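PDB 5DNL: imidazoleglycerol-phosphate dehydratase, which catalyses the dehydration of imidazoleglycerol phosphate to imidazoleacetol phosphate, the sixth step of histidine biosynthesis, at a site holding two manganese ions. Local coordinates for residues T4-V12 against T45-H53; R98-N106 against L118-L126. All blocks are in the same frame, centred on the assembly; numbering follows the deposited sequence.

Interaction 1. Residues T4-V12 against T45-H53; sequences TTKETDIIV and TATYDLRHH. With MN (manganese (II) ion), chain D; MN (manganese (II) ion), chain E; 5DL ([(2S)-2-hydroxy-3-(1H-1,2,4-triazol-1-yl)propyl]phosphonic acid), chain F.
Strands 8-12 and 45-48 pair antiparallel inside a mixed sheet, I11 facing T45 and D9 facing T47, and at one end the ladder opens into the dimanganese inhibitor site. The axes lie 4.8 Å apart at 175°, and D9 and I11 each exchange two backbone hydrogen bonds with their opposite residues; that from I11 N to T45 O is nearly straight. I10 CG1 meets A46 CB on the face turned to helix 51-69, while a water links D9 OD2 to T47 OG1 on the other. Beyond the ladder, CG anti to its own carbonyl carbon (chi1 -62°) and a chain extended beyond it carry the E7 carboxylate over the H53 imidazole, planes 4° apart, with OE1 3.3 Å above the ring centre. H53 NE2 binds one manganese, completed by the inhibitor's N1 and O13 and by H29, H145 and E149 of a second subunit; H52 NE2 binds the other. At the edge of the ring and in its plane, D49 OD1 accepts from H53 ND1 at 2.8 Å on its syn side and from L50 N on its anti side, both donors reaching it from the same face of the carboxylate. With an alanine here, H53 ND1 would probably lose its acceptor and the imidazole would be freer to turn about its metal bond. D49 OD2 is tied through a water to K6 O, whereas E7 OE2 points into the pocket and lies 2.8 Å from O13 of the inhibitor.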
loop_
_atom_site.group_PDB
_atom_site.type_symbol
_atom_site.label_atom_id
_atom_site.label_comp_id
_atom_site.label_asym_id
_atom_site.label_seq_id
_atom_site.Cartn_x
_atom_site.Cartn_y
_atom_site.Cartn_z
ATOM N N THR A 4 -9.706 44.274 -33.970
ATOM C CA THR A 4 -8.678 45.143 -33.436
ATOM C C THR A 4 -8.962 45.477 -31.982
ATOM O O THR A 4 -10.066 45.893 -31.636
ATOM C CB THR A 4 -8.597 46.460 -34.244
ATOM O OG1 THR A 4 -8.532 46.154 -35.647
ATOM C CG2 THR A 4 -7.381 47.285 -33.830
ATOM N N THR A 5 -7.969 45.259 -31.130
ATOM C CA THR A 5 -8.014 45.704 -29.744
ATOM C C THR A 5 -6.752 46.487 -29.467
ATOM O O THR A 5 -5.893 46.642 -30.347
ATOM C CB THR A 5 -8.112 44.521 -28.732
ATOM O OG1 THR A 5 -6.855 43.861 -28.644
ATOM C CG2 THR A 5 -9.191 43.529 -29.133
ATOM N N LYS A 6 -6.593 46.945 -28.231
ATOM C CA LYS A 6 -5.330 47.550 -27.829
ATOM C C LYS A 6 -4.165 46.552 -27.753
ATOM O O LYS A 6 -3.015 46.980 -27.670
ATOM C CB LYS A 6 -5.475 48.289 -26.491
ATOM C CG LYS A 6 -6.442 49.463 -26.564
ATOM C CD LYS A 6 -6.587 50.184 -25.234
ATOM C CE LYS A 6 -7.575 51.331 -25.333
ATOM N NZ LYS A 6 -7.715 52.059 -24.041
ATOM N N GLU A 7 -4.454 45.244 -27.765
ATOM C CA GLU A 7 -3.434 44.187 -27.705
ATOM C C GLU A 7 -3.022 43.640 -29.065
ATOM O O GLU A 7 -1.844 43.348 -29.291
ATOM C CB GLU A 7 -3.972 43.017 -26.857
ATOM C CG GLU A 7 -4.276 43.393 -25.417
ATOM C CD GLU A 7 -5.051 42.332 -24.664
ATOM O OE1 GLU A 7 -5.515 41.361 -25.269
ATOM O OE2 GLU A 7 -5.213 42.500 -23.434
ATOM N N THR A 8 -3.996 43.448 -29.945
ATOM C CA THR A 8 -3.775 42.773 -31.234
ATOM C C THR A 8 -4.568 43.430 -32.365
ATOM O O THR A 8 -5.592 44.064 -32.122
ATOM C CB THR A 8 -4.175 41.276 -31.218
ATOM O OG1 THR A 8 -5.576 41.168 -30.980
ATOM C CG2 THR A 8 -3.404 40.498 -30.154
ATOM N N ASP A 9 -4.088 43.231 -33.594
ATOM C CA ASP A 9 -4.784 43.714 -34.790
ATOM C C ASP A 9 -4.630 42.599 -35.799
ATOM O O ASP A 9 -3.509 42.272 -36.183
ATOM C CB ASP A 9 -4.139 45.003 -35.295
ATOM C CG ASP A 9 -4.925 45.652 -36.398
ATOM O OD1 ASP A 9 -6.099 45.297 -36.645
ATOM O OD2 ASP A 9 -4.335 46.555 -37.022
ATOM N N ILE A 10 -5.744 41.960 -36.135
ATOM C CA ILE A 10 -5.729 40.756 -36.939
ATOM C C ILE A 10 -6.671 40.885 -38.127
ATOM O O ILE A 10 -7.810 41.329 -37.975
ATOM C CB ILE A 10 -6.163 39.562 -36.072
ATOM C CG1 ILE A 10 -5.125 39.355 -34.949
ATOM C CG2 ILE A 10 -6.275 38.305 -36.929
ATOM C CD1 ILE A 10 -5.574 38.416 -33.878
ATOM N N ILE A 11 -6.181 40.464 -39.295
ATOM C CA ILE A 11 -7.003 40.341 -40.490
ATOM C C ILE A 11 -6.965 38.894 -40.959
ATOM O O ILE A 11 -5.882 38.324 -41.126
ATOM C CB ILE A 11 -6.494 41.270 -41.616
ATOM C CG1 ILE A 11 -6.696 42.738 -41.214
ATOM C CG2 ILE A 11 -7.216 40.961 -42.928
ATOM C CD1 ILE A 11 -5.878 43.728 -42.024
ATOM N N VAL A 12 -8.138 38.299 -41.145
ATOM C CA VAL A 12 -8.275 36.978 -41.755
ATOM C C VAL A 12 -9.235 37.090 -42.930
ATOM O O VAL A 12 -10.407 37.418 -42.736
ATOM C CB VAL A 12 -8.827 35.934 -40.758
ATOM C CG1 VAL A 12 -9.130 34.612 -41.477
ATOM C CG2 VAL A 12 -7.863 35.735 -39.594
ATOM N N THR A 45 -2.856 38.358 -41.528
ATOM C CA THR A 45 -1.820 39.257 -41.046
ATOM C C THR A 45 -2.156 39.634 -39.609
ATOM O O THR A 45 -3.326 39.764 -39.268
ATOM C CB THR A 45 -1.687 40.527 -41.920
ATOM O OG1 THR A 45 -2.894 41.284 -41.868
ATOM C CG2 THR A 45 -1.402 40.147 -43.350
ATOM N N ALA A 46 -1.139 39.784 -38.776
ATOM C CA ALA A 46 -1.345 40.186 -37.394
ATOM C C ALA A 46 -0.205 41.013 -36.837
ATOM O O ALA A 46 0.958 40.825 -37.204
ATOM C CB ALA A 46 -1.517 38.948 -36.522
ATOM N N THR A 47 -0.556 41.893 -35.906
ATOM C CA THR A 47 0.383 42.450 -34.962
ATOM C C THR A 47 -0.136 42.112 -33.567
ATOM O O THR A 47 -1.343 41.961 -33.363
ATOM C CB THR A 47 0.570 43.969 -35.140
ATOM O OG1 THR A 47 -0.676 44.640 -35.005
ATOM C CG2 THR A 47 1.154 44.271 -36.525
ATOM N N TYR A 48 0.781 41.992 -32.620
ATOM C CA TYR A 48 0.425 41.580 -31.277
ATOM C C TYR A 48 1.464 42.027 -30.264
ATOM O O TYR A 48 2.617 42.291 -30.612
ATOM C CB TYR A 48 0.303 40.043 -31.226
ATOM C CG TYR A 48 1.612 39.304 -31.378
ATOM C CD1 TYR A 48 2.122 38.986 -32.635
ATOM C CD2 TYR A 48 2.317 38.864 -30.263
ATOM C CE1 TYR A 48 3.322 38.293 -32.764
ATOM C CE2 TYR A 48 3.523 38.197 -30.382
ATOM C CZ TYR A 48 4.007 37.902 -31.646
ATOM O OH TYR A 48 5.182 37.201 -31.779
ATOM N N ASP A 49 1.059 42.008 -28.995
ATOM C CA ASP A 49 1.962 42.292 -27.884
ATOM C C ASP A 49 2.527 41.002 -27.289
ATOM O O ASP A 49 3.737 40.819 -27.229
ATOM C CB ASP A 49 1.290 43.202 -26.827
ATOM C CG ASP A 49 -0.119 42.725 -26.378
ATOM O OD1 ASP A 49 -0.590 41.642 -26.775
ATOM O OD2 ASP A 49 -0.784 43.470 -25.613
ATOM N N LEU A 50 1.650 40.099 -26.874
ATOM C CA LEU A 50 2.019 38.840 -26.255
ATOM C C LEU A 50 1.469 37.674 -27.084
ATOM O O LEU A 50 0.360 37.748 -27.602
ATOM C CB LEU A 50 1.457 38.752 -24.835
ATOM C CG LEU A 50 1.933 39.789 -23.819
ATOM C CD1 LEU A 50 1.306 39.488 -22.462
ATOM C CD2 LEU A 50 3.455 39.853 -23.747
ATOM N N ARG A 51 2.226 36.586 -27.145
ATOM C CA ARG A 51 1.857 35.446 -27.979
ATOM C C ARG A 51 0.484 34.868 -27.595
ATOM O O ARG A 51 -0.264 34.451 -28.458
ATOM C CB ARG A 51 2.922 34.329 -27.937
ATOM C CG ARG A 51 4.205 34.671 -28.693
ATOM C CD ARG A 51 5.198 33.518 -28.677
ATOM N NE ARG A 51 4.802 32.428 -29.578
ATOM C CZ ARG A 51 5.023 31.130 -29.375
ATOM N NH1 ARG A 51 5.583 30.688 -28.244
ATOM N NH2 ARG A 51 4.654 30.263 -30.303
ATOM N N HIS A 52 0.147 34.804 -26.299
ATOM C CA HIS A 52 -1.174 34.294 -25.906
ATOM C C HIS A 52 -2.274 35.114 -26.561
ATOM O O HIS A 52 -3.232 34.556 -27.090
ATOM C CB HIS A 52 -1.290 34.344 -24.401
ATOM C CG HIS A 52 -2.593 33.890 -23.809
ATOM N ND1 HIS A 52 -2.619 33.051 -22.715
ATOM C CD2 HIS A 52 -3.889 34.199 -24.069
ATOM C CE1 HIS A 52 -3.865 32.878 -22.320
ATOM N NE2 HIS A 52 -4.657 33.549 -23.130
ATOM N N HIS A 53 -2.146 36.437 -26.490
ATOM C CA HIS A 53 -3.157 37.299 -27.102
ATOM C C HIS A 53 -3.249 37.025 -28.614
ATOM O O HIS A 53 -4.332 36.996 -29.177
ATOM C CB HIS A 53 -2.881 38.772 -26.862
ATOM C CG HIS A 53 -2.887 39.173 -25.416
ATOM N ND1 HIS A 53 -2.210 40.281 -24.963
ATOM C CD2 HIS A 53 -3.477 38.630 -24.326
ATOM C CE1 HIS A 53 -2.381 40.408 -23.665
ATOM N NE2 HIS A 53 -3.162 39.431 -23.256
HETATM MN MN MN D . -6.894 33.779 -22.878
HETATM MN MN MN E . -3.851 39.295 -20.999
HETATM N N1 5DL F . -5.349 37.680 -21.404
HETATM C C3 5DL F . -7.399 36.801 -21.689
HETATM N N2 5DL F . -6.702 37.856 -21.253
HETATM C C8 5DL F . -7.831 41.486 -20.758
HETATM C C7 5DL F . -7.085 40.337 -21.438
HETATM C C6 5DL F . -7.326 39.042 -20.676
HETATM C C5 5DL F . -5.270 36.465 -21.958
HETATM O O10 5DL F . -10.155 40.795 -21.901
HETATM P P9 5DL F . -9.628 41.292 -20.598
HETATM O O11 5DL F . -10.165 42.644 -20.194
HETATM O O12 5DL F . -9.921 40.302 -19.479
HETATM O O13 5DL F . -5.674 40.594 -21.492
HETATM N N4 5DL F . -6.483 35.896 -22.149
HETATM O O HOH W 1 -1.361 46.165 -25.624
HETATM O O HOH W 2 -1.397 46.396 -36.954
HETATM O O HOH W 3 -8.998 34.402 -22.669
#

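Interaction 2. Residues R98-N106 against L118-L126; sequences RPYANVDVN and LLKEFVWGL. With MN (manganese (II) ion), chain D; 5DL ([(2S)-2-hydroxy-3-(1H-1,2,4-triazol-1-yl)propyl]phosphonic acid), chain I.
Strand 100-104 runs nearly antiparallel to helix 118-126, their axes 7.6 Å apart at closest approach and 156° between directions, and no hydrogen bond joins them. A101 and W124 carry one end of the contact. The A101 methyl sits squarely over the five-membered ring of the indole, CB 3.6 Å from the centroid and 8° off the normal, a CH-pi contact. The six-membered ring continues beneath the backbone, where W124 CH2 comes within 3.5 Å of A101 N. At the other end V103 spreads its two methyls over the helix: CG1, anti to the backbone N (chi1 177°), reaches L119 CD2 at 3.8 Å, and CG2 meets V123 CG1 at 3.9 Å. K120 runs extended past V103, its CG against V103 CB, and takes its ammonium on to a salt bridge with D109 of a second subunit. Both segments also serve metal or ligand sites: E121 OE1 binds manganese, and R98 NH1 and NH2 grip phosphonate oxygens O10 and O12 of an inhibitor. Together with strand 133-140, which pairs with strand 100-104 and meets V123 through I134, the two form a beta-alpha-beta unit, and F122 packs against helices 51-69 and 144-162.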
loop_
_atom_site.group_PDB
_atom_site.type_symbol
_atom_site.label_atom_id
_atom_site.label_comp_id
_atom_site.label_asym_id
_atom_site.label_seq_id
_atom_site.Cartn_x
_atom_site.Cartn_y
_atom_site.Cartn_z
ATOM N N ARG A 98 -22.977 26.422 -29.796
ATOM C CA ARG A 98 -22.783 26.199 -28.368
ATOM C C ARG A 98 -21.280 26.201 -28.091
ATOM O O ARG A 98 -20.650 25.140 -28.096
ATOM C CB ARG A 98 -23.401 24.872 -27.895
ATOM C CG ARG A 98 -24.913 24.825 -27.946
ATOM C CD ARG A 98 -25.446 23.569 -27.271
ATOM N NE ARG A 98 -25.162 22.347 -28.000
ATOM C CZ ARG A 98 -26.019 21.682 -28.786
ATOM N NH1 ARG A 98 -27.274 22.091 -28.959
ATOM N NH2 ARG A 98 -25.632 20.572 -29.381
ATOM N N PRO A 99 -20.663 27.382 -27.898
ATOM C CA PRO A 99 -19.196 27.378 -27.762
ATOM C C PRO A 99 -18.696 26.457 -26.653
ATOM O O PRO A 99 -19.188 26.507 -25.516
ATOM C CB PRO A 99 -18.847 28.828 -27.443
ATOM C CG PRO A 99 -19.967 29.587 -28.067
ATOM C CD PRO A 99 -21.193 28.754 -27.922
ATOM N N TYR A 100 -17.733 25.621 -27.019
ATOM C CA TYR A 100 -17.134 24.651 -26.109
ATOM C C TYR A 100 -15.856 24.126 -26.735
ATOM O O TYR A 100 -15.854 23.799 -27.914
ATOM C CB TYR A 100 -18.050 23.454 -25.908
ATOM C CG TYR A 100 -17.513 22.393 -24.986
ATOM C CD1 TYR A 100 -17.568 22.553 -23.612
ATOM C CD2 TYR A 100 -16.948 21.235 -25.489
ATOM C CE1 TYR A 100 -17.056 21.582 -22.754
ATOM C CE2 TYR A 100 -16.466 20.247 -24.638
ATOM C CZ TYR A 100 -16.524 20.439 -23.284
ATOM O OH TYR A 100 -16.021 19.455 -22.444
ATOM N N ALA A 101 -14.818 23.956 -25.925
ATOM C CA ALA A 101 -13.604 23.287 -26.365
ATOM C C ALA A 101 -13.158 22.339 -25.275
ATOM O O ALA A 101 -13.237 22.654 -24.092
ATOM C CB ALA A 101 -12.509 24.276 -26.665
ATOM N N ASN A 102 -12.650 21.186 -25.698
ATOM C CA ASN A 102 -11.971 20.244 -24.799
ATOM C C ASN A 102 -10.740 19.784 -25.555
ATOM O O ASN A 102 -10.862 19.061 -26.549
ATOM C CB ASN A 102 -12.900 19.094 -24.444
ATOM C CG ASN A 102 -12.254 18.033 -23.552
ATOM O OD1 ASN A 102 -11.047 17.861 -23.515
ATOM N ND2 ASN A 102 -13.090 17.304 -22.844
ATOM N N VAL A 103 -9.574 20.196 -25.074
ATOM C CA VAL A 103 -8.286 19.832 -25.654
ATOM C C VAL A 103 -7.566 18.945 -24.660
ATOM O O VAL A 103 -7.228 19.394 -23.564
ATOM C CB VAL A 103 -7.462 21.085 -25.988
ATOM C CG1 VAL A 103 -6.079 20.725 -26.527
ATOM C CG2 VAL A 103 -8.218 21.995 -26.962
ATOM N N ASP A 104 -7.371 17.684 -25.034
ATOM C CA ASP A 104 -6.777 16.656 -24.187
ATOM C C ASP A 104 -5.568 16.093 -24.937
ATOM O O ASP A 104 -5.709 15.176 -25.769
ATOM C CB ASP A 104 -7.820 15.577 -23.897
ATOM C CG ASP A 104 -7.306 14.486 -22.968
ATOM O OD1 ASP A 104 -6.261 14.673 -22.328
ATOM O OD2 ASP A 104 -7.960 13.428 -22.912
ATOM N N VAL A 105 -4.405 16.657 -24.632
ATOM C CA VAL A 105 -3.127 16.209 -25.172
ATOM C C VAL A 105 -2.176 15.846 -24.044
ATOM O O VAL A 105 -2.410 16.188 -22.864
ATOM C CB VAL A 105 -2.496 17.269 -26.113
ATOM C CG1 VAL A 105 -3.421 17.544 -27.278
ATOM C CG2 VAL A 105 -2.185 18.575 -25.395
ATOM N N ASN A 106 -1.113 15.145 -24.411
ATOM C CA ASN A 106 -0.137 14.642 -23.449
ATOM C C ASN A 106 1.215 14.676 -24.124
ATOM O O ASN A 106 1.610 13.736 -24.820
ATOM C CB ASN A 106 -0.490 13.226 -22.980
ATOM C CG ASN A 106 0.439 12.725 -21.885
ATOM O OD1 ASN A 106 1.316 13.437 -21.421
ATOM N ND2 ASN A 106 0.230 11.486 -21.464
ATOM N N LEU A 118 -1.075 27.813 -25.439
ATOM C CA LEU A 118 -1.334 28.516 -26.693
ATOM C C LEU A 118 -2.276 27.711 -27.581
ATOM O O LEU A 118 -3.198 28.280 -28.192
ATOM C CB LEU A 118 -0.032 28.822 -27.412
ATOM C CG LEU A 118 0.938 29.746 -26.677
ATOM C CD1 LEU A 118 2.214 29.945 -27.490
ATOM C CD2 LEU A 118 0.330 31.093 -26.336
ATOM N N LEU A 119 -2.084 26.394 -27.639
ATOM C CA LEU A 119 -3.016 25.540 -28.384
ATOM C C LEU A 119 -4.426 25.672 -27.865
ATOM O O LEU A 119 -5.374 25.903 -28.623
ATOM C CB LEU A 119 -2.586 24.080 -28.362
ATOM C CG LEU A 119 -3.582 23.098 -28.969
ATOM C CD1 LEU A 119 -3.763 23.331 -30.463
ATOM C CD2 LEU A 119 -3.100 21.679 -28.704
ATOM N N LYS A 120 -4.567 25.550 -26.548
ATOM C CA LYS A 120 -5.894 25.618 -25.919
ATOM C C LYS A 120 -6.549 26.973 -26.160
ATOM O O LYS A 120 -7.759 27.045 -26.413
ATOM C CB LYS A 120 -5.846 25.333 -24.416
ATOM C CG LYS A 120 -5.639 23.875 -24.079
ATOM C CD LYS A 120 -5.672 23.667 -22.569
ATOM C CE LYS A 120 -5.639 22.202 -22.195
ATOM N NZ LYS A 120 -5.596 22.063 -20.713
ATOM N N GLU A 121 -5.772 28.049 -26.081
ATOM C CA GLU A 121 -6.359 29.378 -26.258
ATOM C C GLU A 121 -6.750 29.645 -27.715
ATOM O O GLU A 121 -7.791 30.274 -27.979
ATOM C CB GLU A 121 -5.468 30.453 -25.656
ATOM C CG GLU A 121 -5.505 30.393 -24.146
ATOM C CD GLU A 121 -6.894 30.642 -23.617
ATOM O OE1 GLU A 121 -7.376 31.801 -23.658
ATOM O OE2 GLU A 121 -7.545 29.649 -23.229
ATOM N N PHE A 122 -5.973 29.140 -28.660
ATOM C CA PHE A 122 -6.398 29.208 -30.056
ATOM C C PHE A 122 -7.726 28.456 -30.262
ATOM O O PHE A 122 -8.656 28.967 -30.904
ATOM C CB PHE A 122 -5.319 28.630 -30.992
ATOM C CG PHE A 122 -5.824 28.378 -32.397
ATOM C CD1 PHE A 122 -5.883 29.410 -33.319
ATOM C CD2 PHE A 122 -6.280 27.130 -32.772
ATOM C CE1 PHE A 122 -6.391 29.196 -34.599
ATOM C CE2 PHE A 122 -6.773 26.909 -34.042
ATOM C CZ PHE A 122 -6.833 27.938 -34.951
ATOM N N VAL A 123 -7.818 27.236 -29.734
ATOM C CA VAL A 123 -8.999 26.391 -29.934
ATOM C C VAL A 123 -10.227 26.993 -29.260
ATOM O O VAL A 123 -11.325 27.025 -29.852
ATOM C CB VAL A 123 -8.761 24.930 -29.492
ATOM C CG1 VAL A 123 -10.025 24.113 -29.649
ATOM C CG2 VAL A 123 -7.642 24.300 -30.325
ATOM N N TRP A 124 -10.081 27.480 -28.024
ATOM C CA TRP A 124 -11.177 28.187 -27.380
ATOM C C TRP A 124 -11.589 29.434 -28.137
ATOM O O TRP A 124 -12.783 29.726 -28.238
ATOM C CB TRP A 124 -10.861 28.549 -25.920
ATOM C CG TRP A 124 -11.373 27.565 -24.926
ATOM C CD1 TRP A 124 -10.629 26.713 -24.153
ATOM C CD2 TRP A 124 -12.736 27.337 -24.586
ATOM N NE1 TRP A 124 -11.466 25.980 -23.334
ATOM C CE2 TRP A 124 -12.757 26.350 -23.576
ATOM C CE3 TRP A 124 -13.940 27.881 -25.018
ATOM C CZ2 TRP A 124 -13.956 25.885 -23.012
ATOM C CZ3 TRP A 124 -15.121 27.423 -24.438
ATOM C CH2 TRP A 124 -15.110 26.447 -23.453
ATOM N N GLY A 125 -10.612 30.161 -28.672
ATOM C CA GLY A 125 -10.905 31.350 -29.470
ATOM C C GLY A 125 -11.718 30.971 -30.704
ATOM O O GLY A 125 -12.746 31.609 -31.015
ATOM N N LEU A 126 -11.264 29.926 -31.392
ATOM C CA LEU A 126 -11.960 29.413 -32.553
ATOM C C LEU A 126 -13.378 28.942 -32.218
ATOM O O LEU A 126 -14.348 29.260 -32.926
ATOM C CB LEU A 126 -11.130 28.273 -33.157
ATOM C CG LEU A 126 -11.654 27.558 -34.391
ATOM C CD1 LEU A 126 -11.754 28.552 -35.533
ATOM C CD2 LEU A 126 -10.774 26.379 -34.786
HETATM MN MN MN D . -6.894 33.779 -22.878
HETATM N N1 5DL I . -29.967 17.998 -26.070
HETATM C C3 5DL I . -28.308 19.517 -26.329
HETATM N N2 5DL I . -29.152 18.690 -26.930
HETATM C C8 5DL I . -30.367 18.723 -30.556
HETATM C C7 5DL I . -30.492 18.935 -29.038
HETATM C C6 5DL I . -29.217 18.508 -28.371
HETATM C C5 5DL I . -29.568 18.462 -24.869
HETATM O O10 5DL I . -29.139 21.096 -30.835
HETATM P P9 5DL I . -29.083 19.709 -31.384
HETATM O O11 5DL I . -29.391 19.666 -32.873
HETATM O O12 5DL I . -27.743 19.040 -31.100
HETATM O O13 5DL I . -31.586 18.164 -28.525
HETATM N N4 5DL I . -28.573 19.372 -25.022
HETATM O O HOH W 3 -8.998 34.402 -22.669
#

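Along the chain both segments of interaction 1 precede those of interaction 2, and their centres lie 18 Å apart. Interaction 1 pairs two strands of one mixed sheet; interaction 2 packs a strand of the other on helix 116-130. The two sheets share the strand order 1-2-4-3, a repeated topology within the subunit. Helices 51-69 and 116-130 bring the contacts together: H52 and E121 bind the same manganese, H52 NE2 being 3.3 Å from E121 OE1, and L118 packs on R51 and H52. E56 of the same chain and H146 of a second subunit complete the protein ligands of that ion. R98 serves a different inhibitor molecule from the one whose triazole joins the manganese ions of H52 and H53, so one chain contributes to separate pockets, formed where subunits meet.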